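Prophage pi2 protein 01, integrase (Lactococcus lactis, PDB 3LYS) probably binds DNA as part of a phage-family integrase in site-specific recombination, this construct being its helical N-terminal core-binding domain. Local coordinates at residues P3-W15 / R78-L92. The protein carries 1 engineered substitution. Residues are numbered along the deposited sequence; the frame is centred on the assembly and turned at random.
Sequences PIKQEISEYFKDW and RVRASIQCLIEEGRL. Engineered in segment 78-92: Cys-85 (natural residue Pro).
The Tyr-11 ring lies between Leu-86 CD2, 4.1 Å from its centroid and 18° off the normal, and Trp-15 CB on the opposite face, while Ser-82 O sits at its edge. One face of the Trp-15 indole rests on Ser-82: CB lies 3.7 Å from the six-membered ring centroid, a CH-pi contact, and CA stands over the ring system. Phe-12 instead brings its edge, CE2 being 3.6 Å from Arg-78 O and CD2 3.4 Å from Ser-82 OG, and its ring also reaches helix 26-42 at Thr-35 and Leu-39. With CG anti to the backbone N in all three, the aromatic side chains are carried across to helix 78-88, where Ser-82 is the residue they share. The phenol donates from Tyr-11 OH to Ser-82 O at 2.7 Å, tilted 20° from the carbonyl plane. Ahead of the helix, Ile-4 packs crosswise on Leu-86, CD1 to CD1 4.0 Å, and also places CD1 at the edge of the Arg-91 guanidinium, which forms a salt bridge with Glu-89. Beyond the Schellman motif at Gly-90, Leu-92 CD1 meets Ile-4 CG2 at 3.9 Å. Helices 8-15 and 78-88 cross at 83°; the first helix of the core-binding domain thus lies nearly at right angles on the last, and the lead before it packs on the turn that follows. Chemically, the junction is mainly apolar and aromatic; its single cross-segment hydrogen bond gives the buried phenol a polar partner.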
# COMPACT_ATOMS: atom_id res chain seq x y z
N PRO A 3 -7.36 -13.08 -12.59
CA PRO A 3 -6.07 -12.37 -12.86
C PRO A 3 -6.17 -10.88 -12.47
O PRO A 3 -7.26 -10.30 -12.51
CB PRO A 3 -5.81 -12.54 -14.36
CG PRO A 3 -7.24 -12.71 -14.90
CD PRO A 3 -7.99 -13.53 -13.85
N ILE A 4 -5.04 -10.28 -12.08
CA ILE A 4 -4.99 -8.85 -11.68
C ILE A 4 -3.84 -8.09 -12.34
O ILE A 4 -2.69 -8.12 -11.87
CB ILE A 4 -4.87 -8.65 -10.13
CG1 ILE A 4 -4.81 -7.16 -9.78
CG2 ILE A 4 -3.61 -9.34 -9.61
CD1 ILE A 4 -6.05 -6.35 -10.13
N LYS A 5 -4.15 -7.42 -13.44
CA LYS A 5 -3.17 -6.64 -14.18
C LYS A 5 -3.51 -5.16 -14.05
O LYS A 5 -4.48 -4.68 -14.64
CB LYS A 5 -3.15 -7.06 -15.66
CG LYS A 5 -2.29 -8.29 -15.96
CD LYS A 5 -0.81 -8.02 -15.66
CE LYS A 5 0.08 -9.19 -16.09
NZ LYS A 5 0.01 -9.44 -17.56
N GLN A 6 -2.71 -4.44 -13.28
CA GLN A 6 -2.94 -3.01 -13.08
C GLN A 6 -1.80 -2.42 -12.23
O GLN A 6 -1.02 -3.16 -11.63
CB GLN A 6 -4.29 -2.82 -12.39
CG GLN A 6 -4.83 -1.42 -12.42
CD GLN A 6 -5.91 -1.22 -11.39
OE1 GLN A 6 -6.51 -2.19 -10.92
NE2 GLN A 6 -6.17 0.03 -11.03
N GLU A 7 -1.68 -1.10 -12.20
CA GLU A 7 -0.63 -0.48 -11.40
C GLU A 7 -1.04 -0.44 -9.96
O GLU A 7 -2.18 -0.15 -9.66
CB GLU A 7 -0.38 0.95 -11.85
CG GLU A 7 -0.06 1.07 -13.31
CD GLU A 7 0.45 2.45 -13.66
OE1 GLU A 7 0.54 2.72 -14.89
OE2 GLU A 7 0.76 3.24 -12.73
N ILE A 8 -0.11 -0.72 -9.06
CA ILE A 8 -0.42 -0.69 -7.65
C ILE A 8 -1.04 0.65 -7.27
O ILE A 8 -2.06 0.70 -6.58
CB ILE A 8 0.84 -0.90 -6.82
CG1 ILE A 8 0.54 -0.74 -5.33
CG2 ILE A 8 1.92 0.07 -7.26
CD1 ILE A 8 -0.30 -1.85 -4.78
N SER A 9 -0.43 1.75 -7.71
CA SER A 9 -0.93 3.09 -7.38
C SER A 9 -2.36 3.28 -7.86
O SER A 9 -3.25 3.61 -7.08
CB SER A 9 -0.03 4.17 -7.99
OG SER A 9 0.27 3.93 -9.36
N GLU A 10 -2.57 3.04 -9.15
CA GLU A 10 -3.88 3.18 -9.77
C GLU A 10 -4.96 2.41 -9.03
O GLU A 10 -6.02 2.94 -8.70
CB GLU A 10 -3.80 2.71 -11.21
CG GLU A 10 -4.99 3.13 -12.01
CD GLU A 10 -4.83 2.78 -13.46
OE1 GLU A 10 -3.84 3.23 -14.09
OE2 GLU A 10 -5.70 2.04 -13.98
N TYR A 11 -4.68 1.14 -8.77
CA TYR A 11 -5.60 0.29 -8.07
C TYR A 11 -5.92 0.83 -6.68
O TYR A 11 -7.07 0.89 -6.29
CB TYR A 11 -5.03 -1.12 -7.94
CG TYR A 11 -5.73 -1.96 -6.91
CD1 TYR A 11 -5.23 -2.06 -5.61
CD2 TYR A 11 -6.94 -2.60 -7.20
CE1 TYR A 11 -5.90 -2.76 -4.62
CE2 TYR A 11 -7.63 -3.31 -6.22
CZ TYR A 11 -7.11 -3.38 -4.93
OH TYR A 11 -7.80 -4.05 -3.96
N PHE A 12 -4.90 1.23 -5.93
CA PHE A 12 -5.15 1.74 -4.59
C PHE A 12 -6.23 2.82 -4.61
O PHE A 12 -7.15 2.78 -3.80
CB PHE A 12 -3.85 2.29 -3.97
CG PHE A 12 -3.98 2.64 -2.51
CD1 PHE A 12 -4.30 3.93 -2.11
CD2 PHE A 12 -3.77 1.67 -1.53
CE1 PHE A 12 -4.41 4.25 -0.76
CE2 PHE A 12 -3.89 1.99 -0.17
CZ PHE A 12 -4.20 3.28 0.21
N LYS A 13 -6.11 3.77 -5.53
CA LYS A 13 -7.10 4.84 -5.63
C LYS A 13 -8.46 4.21 -5.90
O LYS A 13 -9.42 4.49 -5.20
CB LYS A 13 -6.72 5.79 -6.77
CG LYS A 13 -7.67 6.97 -6.96
CD LYS A 13 -7.14 7.95 -8.01
CE LYS A 13 -8.01 9.20 -8.11
NZ LYS A 13 -9.40 8.92 -8.59
N ASP A 14 -8.51 3.36 -6.92
CA ASP A 14 -9.74 2.65 -7.31
C ASP A 14 -10.38 2.05 -6.06
O ASP A 14 -11.56 2.29 -5.78
CB ASP A 14 -9.35 1.54 -8.32
CG ASP A 14 -10.54 0.93 -9.04
OD1 ASP A 14 -11.51 0.54 -8.36
OD2 ASP A 14 -10.50 0.82 -10.29
N TRP A 15 -9.59 1.29 -5.31
CA TRP A 15 -10.00 0.63 -4.07
C TRP A 15 -10.53 1.60 -3.01
O TRP A 15 -11.69 1.51 -2.59
CB TRP A 15 -8.83 -0.16 -3.48
CG TRP A 15 -9.14 -0.85 -2.18
CD1 TRP A 15 -9.87 -1.97 -2.02
CD2 TRP A 15 -8.78 -0.40 -0.86
NE1 TRP A 15 -10.01 -2.25 -0.68
CE2 TRP A 15 -9.35 -1.30 0.06
CE3 TRP A 15 -8.04 0.68 -0.36
CZ2 TRP A 15 -9.20 -1.16 1.44
CZ3 TRP A 15 -7.89 0.82 1.02
CH2 TRP A 15 -8.47 -0.10 1.90
N ARG A 78 -2.10 0.60 5.58
CA ARG A 78 -3.10 0.98 4.58
C ARG A 78 -2.94 0.23 3.26
O ARG A 78 -3.92 -0.24 2.68
CB ARG A 78 -3.07 2.50 4.34
CG ARG A 78 -3.78 3.31 5.45
CD ARG A 78 -3.98 4.78 5.09
NE ARG A 78 -2.83 5.62 5.39
CZ ARG A 78 -2.36 5.85 6.62
NH1 ARG A 78 -1.30 6.63 6.80
NH2 ARG A 78 -2.94 5.28 7.66
N VAL A 79 -1.72 0.10 2.77
CA VAL A 79 -1.52 -0.62 1.53
C VAL A 79 -1.93 -2.07 1.72
O VAL A 79 -2.55 -2.69 0.86
CB VAL A 79 -0.05 -0.62 1.11
CG1 VAL A 79 0.10 -1.39 -0.19
CG2 VAL A 79 0.46 0.80 0.97
N ARG A 80 -1.55 -2.61 2.86
CA ARG A 80 -1.87 -4.00 3.17
C ARG A 80 -3.38 -4.24 3.05
O ARG A 80 -3.82 -5.18 2.39
CB ARG A 80 -1.40 -4.32 4.59
CG ARG A 80 -1.64 -5.74 5.05
CD ARG A 80 -0.74 -6.09 6.22
NE ARG A 80 -1.12 -7.37 6.79
CZ ARG A 80 -1.21 -8.49 6.09
NH1 ARG A 80 -1.56 -9.63 6.68
NH2 ARG A 80 -0.96 -8.48 4.79
N ALA A 81 -4.16 -3.37 3.68
CA ALA A 81 -5.60 -3.50 3.63
C ALA A 81 -6.13 -3.58 2.20
O ALA A 81 -7.02 -4.38 1.90
CB ALA A 81 -6.25 -2.34 4.36
N SER A 82 -5.59 -2.76 1.32
CA SER A 82 -6.06 -2.77 -0.06
C SER A 82 -5.72 -4.07 -0.76
O SER A 82 -6.41 -4.49 -1.69
CB SER A 82 -5.46 -1.62 -0.84
OG SER A 82 -4.05 -1.65 -0.73
N ILE A 83 -4.63 -4.71 -0.35
CA ILE A 83 -4.25 -5.96 -0.99
C ILE A 83 -5.18 -7.10 -0.54
O ILE A 83 -5.47 -8.02 -1.31
CB ILE A 83 -2.78 -6.27 -0.72
CG1 ILE A 83 -1.93 -5.62 -1.80
CG2 ILE A 83 -2.53 -7.75 -0.75
CD1 ILE A 83 -1.99 -4.14 -1.79
N GLN A 84 -5.66 -7.01 0.70
CA GLN A 84 -6.56 -8.01 1.26
C GLN A 84 -7.74 -8.32 0.35
O GLN A 84 -7.92 -9.46 -0.06
CB GLN A 84 -7.09 -7.55 2.61
CG GLN A 84 -6.03 -7.28 3.63
CD GLN A 84 -5.10 -8.46 3.82
OE1 GLN A 84 -4.23 -8.73 2.98
NE2 GLN A 84 -5.27 -9.18 4.93
N CYS A 85 -8.55 -7.31 0.06
CA CYS A 85 -9.71 -7.52 -0.79
C CYS A 85 -9.22 -8.13 -2.10
O CYS A 85 -9.89 -8.96 -2.70
CB CYS A 85 -10.46 -6.20 -1.05
SG CYS A 85 -12.28 -6.38 -1.35
N LEU A 86 -8.03 -7.74 -2.53
CA LEU A 86 -7.51 -8.28 -3.77
C LEU A 86 -7.30 -9.79 -3.64
O LEU A 86 -7.49 -10.54 -4.60
CB LEU A 86 -6.20 -7.58 -4.13
CG LEU A 86 -5.93 -7.37 -5.63
CD1 LEU A 86 -7.14 -6.77 -6.34
CD2 LEU A 86 -4.74 -6.45 -5.73
N ILE A 87 -6.92 -10.22 -2.45
CA ILE A 87 -6.71 -11.64 -2.20
C ILE A 87 -8.07 -12.34 -2.07
O ILE A 87 -8.36 -13.31 -2.76
CB ILE A 87 -5.93 -11.86 -0.89
CG1 ILE A 87 -4.50 -11.30 -1.02
CG2 ILE A 87 -5.91 -13.35 -0.54
CD1 ILE A 87 -3.63 -12.01 -2.05
N GLU A 88 -8.89 -11.82 -1.15
CA GLU A 88 -10.22 -12.35 -0.89
C GLU A 88 -10.99 -12.58 -2.19
O GLU A 88 -11.64 -13.62 -2.37
CB GLU A 88 -10.98 -11.36 0.01
CG GLU A 88 -11.67 -12.02 1.19
CD GLU A 88 -12.95 -12.74 0.78
OE1 GLU A 88 -13.45 -13.57 1.57
OE2 GLU A 88 -13.47 -12.46 -0.32
N GLU A 89 -10.89 -11.62 -3.10
CA GLU A 89 -11.55 -11.68 -4.39
C GLU A 89 -10.94 -12.73 -5.28
O GLU A 89 -11.51 -13.09 -6.31
CB GLU A 89 -11.46 -10.31 -5.07
CG GLU A 89 -12.26 -9.23 -4.37
CD GLU A 89 -12.12 -7.87 -5.01
OE1 GLU A 89 -11.98 -7.80 -6.26
OE2 GLU A 89 -12.16 -6.87 -4.25
N GLY A 90 -9.78 -13.24 -4.89
CA GLY A 90 -9.12 -14.25 -5.70
C GLY A 90 -8.53 -13.70 -6.98
O GLY A 90 -8.50 -14.37 -8.02
N ARG A 91 -8.06 -12.45 -6.92
CA ARG A 91 -7.44 -11.83 -8.08
C ARG A 91 -5.94 -11.80 -7.87
O ARG A 91 -5.17 -11.73 -8.83
CB ARG A 91 -7.98 -10.42 -8.30
CG ARG A 91 -9.18 -10.37 -9.23
CD ARG A 91 -10.08 -9.21 -8.90
NE ARG A 91 -9.45 -7.93 -9.18
CZ ARG A 91 -10.05 -6.75 -9.09
NH1 ARG A 91 -9.37 -5.65 -9.37
NH2 ARG A 91 -11.32 -6.67 -8.71
N LEU A 92 -5.51 -11.85 -6.61
CA LEU A 92 -4.09 -11.85 -6.31
C LEU A 92 -3.76 -13.13 -5.58
O LEU A 92 -4.43 -13.48 -4.60
CB LEU A 92 -3.71 -10.66 -5.43
CG LEU A 92 -2.21 -10.46 -5.14
CD1 LEU A 92 -1.46 -10.28 -6.46
CD2 LEU A 92 -2.01 -9.25 -4.24